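Local coordinates for nidogen-1 (Mus musculus, PDB 1GL4), which links basement-membrane components by binding laminin, collagen IV and perlecan, the part in this structure being an EGF-like module joined to the G2 beta-barrel, at residues Tyr24-Cys29 / Cys236-Ala241; Tyr192-Ser197 / Pro243-Thr248. One frame throughout, in Å; residues are numbered along the deposited sequence.

Contact 1 of 2, residues Tyr24-Cys29 / Cys236-Ala241; sequences YATGFC and CAHDDA
C29 and C236 sit opposite each other, CA atoms 5.9 Å apart, and H238 faces G27 at nearly the same spacing. The segment 24-29 is the turn of the 19-23/28-32 hairpin and the start of its second strand. The segment 236-241 runs past it as an irregular loop, and no beta bridge joins the two. The covalent tie is the C29-C236 disulfide, whose chi3 of -90° is unstrained. Beside it lies the imidazole of H238. Its face is covered by G27, with CA 3.4 Å from the ring centroid and almost on the ring normal. At the ring's edge, H238 ND1 and T26 OG1 share a hydrogen bond of 2.6 Å, and either may donate. T26 OG1 is placed there by a chi1 of 52°, which turns it back over the backbone. A water bridges T26 OG1 to the carbonyl O of A237. The C29 SG comes to another part of the imidazole edge and lies 3.4 Å from H238 CB. Further along, D239 lies over one face of the Y24 ring, with CB 3.9 Å from the ring centroid. The carboxylate runs alongside the ring to its hydroxyl. Y24 OH comes to 2.6 Å from D239 OD2, a weak bond at most, since the hydroxyl proton could turn to a different acceptor. The arrangement is an interdomain junction: a disulfide from the EGF-like hairpin to the loop leaving strand 221-232 of the G2 barrel.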
ATOM      1  N   TYR A  24      11.545  16.540  29.792  1.00 38.53           N
ATOM      2  CA  TYR A  24      10.957  15.796  30.895  1.00 38.61           C
ATOM      3  C   TYR A  24      12.063  15.374  31.850  1.00 38.23           C
ATOM      4  O   TYR A  24      13.248  15.516  31.543  1.00 38.20           O
ATOM      5  CB  TYR A  24      10.209  14.561  30.385  1.00 38.83           C
ATOM      6  CG  TYR A  24       9.080  14.883  29.434  1.00 39.29           C
ATOM      7  CD1 TYR A  24       9.333  15.178  28.095  1.00 39.75           C
ATOM      8  CD2 TYR A  24       7.760  14.931  29.880  1.00 39.76           C
ATOM      9  CE1 TYR A  24       8.299  15.514  27.222  1.00 40.15           C
ATOM     10  CE2 TYR A  24       6.717  15.269  29.018  1.00 40.01           C
ATOM     11  CZ  TYR A  24       6.996  15.559  27.690  1.00 40.18           C
ATOM     12  OH  TYR A  24       5.973  15.900  26.831  1.00 39.27           O
ATOM     13  N   ALA A  25      11.671  14.851  33.005  1.00 38.24           N
ATOM     14  CA  ALA A  25      12.624  14.418  34.015  1.00 37.57           C
ATOM     15  C   ALA A  25      13.788  13.621  33.432  1.00 37.75           C
ATOM     16  O   ALA A  25      14.950  13.995  33.601  1.00 37.26           O
ATOM     17  CB  ALA A  25      11.908  13.591  35.078  1.00 39.24           C
ATOM     18  N   THR A  26      13.469  12.536  32.735  1.00 36.47           N
ATOM     19  CA  THR A  26      14.487  11.664  32.157  1.00 36.37           C
ATOM     20  C   THR A  26      14.940  12.002  30.740  1.00 36.04           C
ATOM     21  O   THR A  26      15.966  11.496  30.280  1.00 36.01           O
ATOM     22  CB  THR A  26      14.013  10.202  32.168  1.00 37.76           C
ATOM     23  OG1 THR A  26      12.720  10.119  31.555  1.00 38.95           O
ATOM     24  CG2 THR A  26      13.927   9.681  33.596  1.00 37.47           C
ATOM     25  N   GLY A  27      14.181  12.840  30.042  1.00 34.51           N
ATOM     26  CA  GLY A  27      14.565  13.193  28.687  1.00 33.16           C
ATOM     27  C   GLY A  27      13.520  14.002  27.951  1.00 31.05           C
ATOM     28  O   GLY A  27      12.578  14.508  28.555  1.00 31.77           O
ATOM     29  N   PHE A  28      13.685  14.125  26.639  1.00 30.48           N
ATOM     30  CA  PHE A  28      12.748  14.886  25.821  1.00 28.91           C
ATOM     31  C   PHE A  28      12.033  13.996  24.806  1.00 27.69           C
ATOM     32  O   PHE A  28      12.485  12.888  24.512  1.00 25.28           O
ATOM     33  CB  PHE A  28      13.487  15.989  25.065  1.00 30.29           C
ATOM     34  CG  PHE A  28      14.410  15.470  24.001  1.00 31.41           C
ATOM     35  CD1 PHE A  28      15.657  14.952  24.335  1.00 32.59           C
ATOM     36  CD2 PHE A  28      14.013  15.455  22.666  1.00 33.16           C
ATOM     37  CE1 PHE A  28      16.498  14.425  23.354  1.00 33.65           C
ATOM     38  CE2 PHE A  28      14.842  14.929  21.677  1.00 33.92           C
ATOM     39  CZ  PHE A  28      16.088  14.413  22.022  1.00 34.82           C
ATOM     40  N   CYS A  29      10.921  14.501  24.278  1.00 26.78           N
ATOM     41  CA  CYS A  29      10.128  13.805  23.269  1.00 27.54           C
ATOM     42  C   CYS A  29       9.668  14.814  22.213  1.00 27.89           C
ATOM     43  O   CYS A  29       9.543  16.010  22.497  1.00 26.74           O
ATOM     44  CB  CYS A  29       8.897  13.136  23.890  1.00 28.68           C
ATOM     45  SG  CYS A  29       9.254  11.776  25.047  1.00 31.47           S
ATOM     46  N   CYS A 236       9.007   7.094  22.357  1.00 23.99           N
ATOM     47  CA  CYS A 236       9.692   7.933  23.332  1.00 27.19           C
ATOM     48  C   CYS A 236       9.383   7.446  24.745  1.00 28.67           C
ATOM     49  O   CYS A 236       8.221   7.355  25.145  1.00 27.89           O
ATOM     50  CB  CYS A 236       9.287   9.398  23.164  1.00 27.86           C
ATOM     51  SG  CYS A 236      10.452  10.545  23.972  1.00 31.55           S
ATOM     52  N   ALA A 237      10.437   7.128  25.492  1.00 31.29           N
ATOM     53  CA  ALA A 237      10.299   6.607  26.851  1.00 34.49           C
ATOM     54  C   ALA A 237      10.100   7.669  27.928  1.00 36.87           C
ATOM     55  O   ALA A 237      10.246   7.392  29.117  1.00 37.15           O
ATOM     56  CB  ALA A 237      11.505   5.740  27.194  1.00 33.79           C
ATOM     57  N   HIS A 238       9.762   8.881  27.514  1.00 39.85           N
ATOM     58  CA  HIS A 238       9.538   9.958  28.465  1.00 42.69           C
ATOM     59  C   HIS A 238       8.085  10.391  28.314  1.00 44.90           C
ATOM     60  O   HIS A 238       7.286   9.675  27.708  1.00 46.80           O
ATOM     61  CB  HIS A 238      10.503  11.111  28.174  1.00 41.69           C
ATOM     62  CG  HIS A 238      11.923  10.667  27.993  1.00 39.52           C
ATOM     63  ND1 HIS A 238      12.644  10.054  28.994  1.00 38.86           N
ATOM     64  CD2 HIS A 238      12.735  10.694  26.909  1.00 39.06           C
ATOM     65  CE1 HIS A 238      13.839   9.723  28.535  1.00 38.22           C
ATOM     66  NE2 HIS A 238      13.919  10.099  27.273  1.00 37.80           N
ATOM     67  N   ASP A 239       7.735  11.549  28.860  1.00 47.28           N
ATOM     68  CA  ASP A 239       6.362  12.033  28.775  1.00 49.09           C
ATOM     69  C   ASP A 239       5.465  11.053  29.521  1.00 50.28           C
ATOM     70  O   ASP A 239       4.655  10.346  28.920  1.00 50.83           O
ATOM     71  CB  ASP A 239       5.921  12.134  27.310  1.00 49.65           C
ATOM     72  CG  ASP A 239       4.572  12.810  27.151  1.00 50.43           C
ATOM     73  OD1 ASP A 239       3.591  12.346  27.767  1.00 50.72           O
ATOM     74  OD2 ASP A 239       4.494  13.806  26.403  1.00 51.37           O
ATOM     75  N   ASP A 240       5.628  11.010  30.839  1.00 51.50           N
ATOM     76  CA  ASP A 240       4.848  10.118  31.684  1.00 53.10           C
ATOM     77  C   ASP A 240       3.355  10.264  31.415  1.00 52.72           C
ATOM     78  O   ASP A 240       2.635   9.270  31.318  1.00 53.00           O
ATOM     79  CB  ASP A 240       5.142  10.408  33.159  1.00 55.67           C
ATOM     80  CG  ASP A 240       4.422   9.456  34.094  1.00 58.65           C
ATOM     81  OD1 ASP A 240       3.171   9.476  34.115  1.00 60.82           O
ATOM     82  OD2 ASP A 240       5.107   8.685  34.803  1.00 58.98           O
ATOM     83  N   ALA A 241       2.896  11.507  31.296  1.00 52.29           N
ATOM     84  CA  ALA A 241       1.489  11.786  31.028  1.00 51.51           C
ATOM     85  C   ALA A 241       1.203  11.548  29.549  1.00 50.96           C
ATOM     86  O   ALA A 241       0.865  12.471  28.805  1.00 51.68           O
ATOM     87  CB  ALA A 241       1.159  13.225  31.403  1.00 51.75           C
TER
HETATM   88  O   HOH W   1      11.639   7.412  32.061  1.00 32.54           O

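Contact 2 of 2, residues Tyr192-Ser197 / Pro243-Thr248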
ATOM      1  N   TYR A 192      -4.730  -6.297  15.042  1.00  9.79           N
ATOM      2  CA  TYR A 192      -3.355  -5.950  15.366  1.00  9.67           C
ATOM      3  C   TYR A 192      -3.254  -5.712  16.872  1.00 10.68           C
ATOM      4  O   TYR A 192      -3.847  -4.768  17.397  1.00 10.68           O
ATOM      5  CB  TYR A 192      -2.925  -4.694  14.590  1.00  8.43           C
ATOM      6  CG  TYR A 192      -2.687  -4.945  13.108  1.00  9.16           C
ATOM      7  CD1 TYR A 192      -3.748  -5.223  12.243  1.00 10.60           C
ATOM      8  CD2 TYR A 192      -1.394  -4.961  12.586  1.00 10.92           C
ATOM      9  CE1 TYR A 192      -3.523  -5.522  10.879  1.00 11.81           C
ATOM     10  CE2 TYR A 192      -1.155  -5.259  11.234  1.00 12.38           C
ATOM     11  CZ  TYR A 192      -2.223  -5.540  10.388  1.00 12.20           C
ATOM     12  OH  TYR A 192      -1.984  -5.853   9.062  1.00 14.26           O
ATOM     13  N   HIS A 193      -2.501  -6.579  17.549  1.00 11.28           N
ATOM     14  CA  HIS A 193      -2.311  -6.513  18.999  1.00 14.13           C
ATOM     15  C   HIS A 193      -1.047  -5.740  19.390  1.00 14.68           C
ATOM     16  O   HIS A 193       0.043  -6.024  18.892  1.00 14.77           O
ATOM     17  CB  HIS A 193      -2.241  -7.935  19.569  1.00 14.38           C
ATOM     18  CG  HIS A 193      -3.419  -8.786  19.206  1.00 13.83           C
ATOM     19  ND1 HIS A 193      -4.657  -8.634  19.794  1.00 15.44           N
ATOM     20  CD2 HIS A 193      -3.564  -9.752  18.268  1.00 15.64           C
ATOM     21  CE1 HIS A 193      -5.515  -9.466  19.232  1.00 16.79           C
ATOM     22  NE2 HIS A 193      -4.878 -10.156  18.302  1.00 15.09           N
ATOM     23  N   TYR A 194      -1.206  -4.774  20.293  1.00 14.80           N
ATOM     24  CA  TYR A 194      -0.090  -3.944  20.757  1.00 15.97           C
ATOM     25  C   TYR A 194       0.323  -4.253  22.195  1.00 16.09           C
ATOM     26  O   TYR A 194      -0.527  -4.475  23.061  1.00 14.64           O
ATOM     27  CB  TYR A 194      -0.457  -2.457  20.671  1.00 16.45           C
ATOM     28  CG  TYR A 194       0.516  -1.555  21.409  1.00 17.02           C
ATOM     29  CD1 TYR A 194       1.744  -1.206  20.843  1.00 15.81           C
ATOM     30  CD2 TYR A 194       0.241  -1.115  22.709  1.00 18.01           C
ATOM     31  CE1 TYR A 194       2.675  -0.450  21.551  1.00 16.90           C
ATOM     32  CE2 TYR A 194       1.172  -0.359  23.430  1.00 18.65           C
ATOM     33  CZ  TYR A 194       2.386  -0.034  22.844  1.00 20.56           C
ATOM     34  OH  TYR A 194       3.326   0.683  23.556  1.00 21.45           O
ATOM     35  N   SER A 195       1.634  -4.242  22.439  1.00 15.70           N
ATOM     36  CA  SER A 195       2.194  -4.492  23.764  1.00 17.70           C
ATOM     37  C   SER A 195       3.672  -4.093  23.832  1.00 16.10           C
ATOM     38  O   SER A 195       4.520  -4.675  23.153  1.00 15.23           O
ATOM     39  CB  SER A 195       2.047  -5.970  24.141  1.00 20.54           C
ATOM     40  OG  SER A 195       2.700  -6.242  25.370  1.00 22.17           O
ATOM     41  N   SER A 196       3.968  -3.093  24.658  1.00 15.52           N
ATOM     42  CA  SER A 196       5.327  -2.598  24.850  1.00 13.89           C
ATOM     43  C   SER A 196       6.185  -2.475  23.590  1.00 13.16           C
ATOM     44  O   SER A 196       7.233  -3.115  23.467  1.00 11.98           O
ATOM     45  CB  SER A 196       6.049  -3.460  25.891  1.00 14.30           C
ATOM     46  OG  SER A 196       5.523  -3.216  27.189  1.00 14.73           O
ATOM     47  N   SER A 197       5.730  -1.632  22.668  1.00 13.05           N
ATOM     48  CA  SER A 197       6.429  -1.364  21.413  1.00 12.71           C
ATOM     49  C   SER A 197       6.522  -2.541  20.449  1.00 13.36           C
ATOM     50  O   SER A 197       7.425  -2.594  19.611  1.00 13.68           O
ATOM     51  CB  SER A 197       7.825  -0.812  21.704  1.00 13.22           C
ATOM     52  OG  SER A 197       7.726   0.351  22.511  1.00 15.43           O
ATOM     53  N   PRO A 243      -1.041   8.989  27.068  1.00 41.36           N
ATOM     54  CA  PRO A 243      -2.107   7.988  26.939  1.00 38.45           C
ATOM     55  C   PRO A 243      -1.618   6.720  26.247  1.00 35.04           C
ATOM     56  O   PRO A 243      -0.968   6.786  25.206  1.00 35.19           O
ATOM     57  CB  PRO A 243      -3.164   8.717  26.115  1.00 39.24           C
ATOM     58  CG  PRO A 243      -2.953  10.151  26.487  1.00 40.61           C
ATOM     59  CD  PRO A 243      -1.454  10.267  26.464  1.00 40.87           C
ATOM     60  N   ALA A 244      -1.940   5.567  26.824  1.00 31.32           N
ATOM     61  CA  ALA A 244      -1.522   4.293  26.256  1.00 28.04           C
ATOM     62  C   ALA A 244      -2.294   3.953  24.984  1.00 25.68           C
ATOM     63  O   ALA A 244      -3.475   4.270  24.861  1.00 24.61           O
ATOM     64  CB  ALA A 244      -1.706   3.182  27.281  1.00 26.95           C
ATOM     65  N   LEU A 245      -1.617   3.312  24.037  1.00 23.01           N
ATOM     66  CA  LEU A 245      -2.258   2.904  22.788  1.00 21.54           C
ATOM     67  C   LEU A 245      -3.219   1.749  23.068  1.00 19.48           C
ATOM     68  O   LEU A 245      -3.038   1.005  24.033  1.00 20.25           O
ATOM     69  CB  LEU A 245      -1.204   2.450  21.776  1.00 20.78           C
ATOM     70  CG  LEU A 245      -0.376   3.543  21.095  1.00 22.21           C
ATOM     71  CD1 LEU A 245       0.728   2.912  20.269  1.00 22.21           C
ATOM     72  CD2 LEU A 245      -1.286   4.396  20.222  1.00 22.67           C
ATOM     73  N   PRO A 246      -4.252   1.584  22.229  1.00 19.30           N
ATOM     74  CA  PRO A 246      -5.210   0.495  22.437  1.00 18.60           C
ATOM     75  C   PRO A 246      -4.481  -0.843  22.378  1.00 17.97           C
ATOM     76  O   PRO A 246      -3.530  -1.000  21.608  1.00 17.43           O
ATOM     77  CB  PRO A 246      -6.191   0.669  21.278  1.00 18.90           C
ATOM     78  CG  PRO A 246      -6.136   2.144  21.007  1.00 19.71           C
ATOM     79  CD  PRO A 246      -4.659   2.429  21.093  1.00 18.65           C
ATOM     80  N   SER A 247      -4.917  -1.800  23.192  1.00 17.21           N
ATOM     81  CA  SER A 247      -4.283  -3.111  23.205  1.00 17.40           C
ATOM     82  C   SER A 247      -4.600  -3.888  21.927  1.00 16.38           C
ATOM     83  O   SER A 247      -3.840  -4.769  21.525  1.00 15.24           O
ATOM     84  CB  SER A 247      -4.722  -3.905  24.443  1.00 18.99           C
ATOM     85  OG  SER A 247      -6.125  -3.846  24.625  1.00 23.07           O
ATOM     86  N   THR A 248      -5.717  -3.549  21.287  1.00 14.40           N
ATOM     87  CA  THR A 248      -6.126  -4.205  20.048  1.00 13.38           C
ATOM     88  C   THR A 248      -6.829  -3.220  19.112  1.00 14.10           C
ATOM     89  O   THR A 248      -7.718  -2.481  19.536  1.00 14.63           O
ATOM     90  CB  THR A 248      -7.101  -5.371  20.316  1.00 14.60           C
ATOM     91  OG1 THR A 248      -6.505  -6.297  21.231  1.00 13.90           O
ATOM     92  CG2 THR A 248      -7.427  -6.099  19.011  1.00 15.49           C
TER
HETATM   93  O   HOH W   2       1.698   3.217  24.550  1.00 32.27           O
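Y194 N donates to the carbonyl O of S247 at 2.9 Å, with a nearly straight N-H...O angle of 165°. The donor stands above the carbonyl plane. The same S247 O also receives a CA-H...O contact from H193. On the other side of the residue pair, T248 CA approaches the carbonyl O of Y192 at 3.5 Å. H193 and T248 form an antiparallel non-hydrogen-bonded pair, with side chains on the same face of the sheet. They run alongside each other, and H193 ND1 reaches T248 OG1 at the imidazole edge in a weak bond of 3.3 Å, either atom being the possible donor. This is where strand 248-261 of the G2 beta-barrel begins to pair with strand 182-195; the next backbone bond joins Y192 and Q249. Before joining the strand at T248, the chain passes the Y194 ring as a loop. L245 CB lies over one face of that ring, 4.2 Å from its centroid, and the two side chains cross at about a right angle. With CG anti to the backbone N (chi1 167°), the ring reaches out to L245. Its OH is hydrogen-bonded to E235 OE2, which also hydrogen-bonds S197 OG, and it receives a 3.2 Å bond from a water that accepts weakly from L245 N. A leucine in place of Y194 would probably leave E235 without one of its two hydroxyl partners and the water without its acceptor.

How the contacts relate
From the N terminus the chain first builds the EGF-like module, whose hairpin gives the segment 24-29. It then enters the G2 barrel, and strand 182-195 supplies the segment 192-197. After strands 198-210 and 221-232 it leaves the barrel. The loop 236-241 returns to the module, so contact 1 closes a long loop of 206 intervening residues. The chain turns back at once, and 243-248 meets 192-197, closing the shorter loop of contact 2. The segments alternate, so the two loops cross. One linker between strands 221-232 and 248-261 thus serves both contacts, whose centres are about 18 Å apart: first the EGF-like module, then the end of strand 182-195 in the barrel.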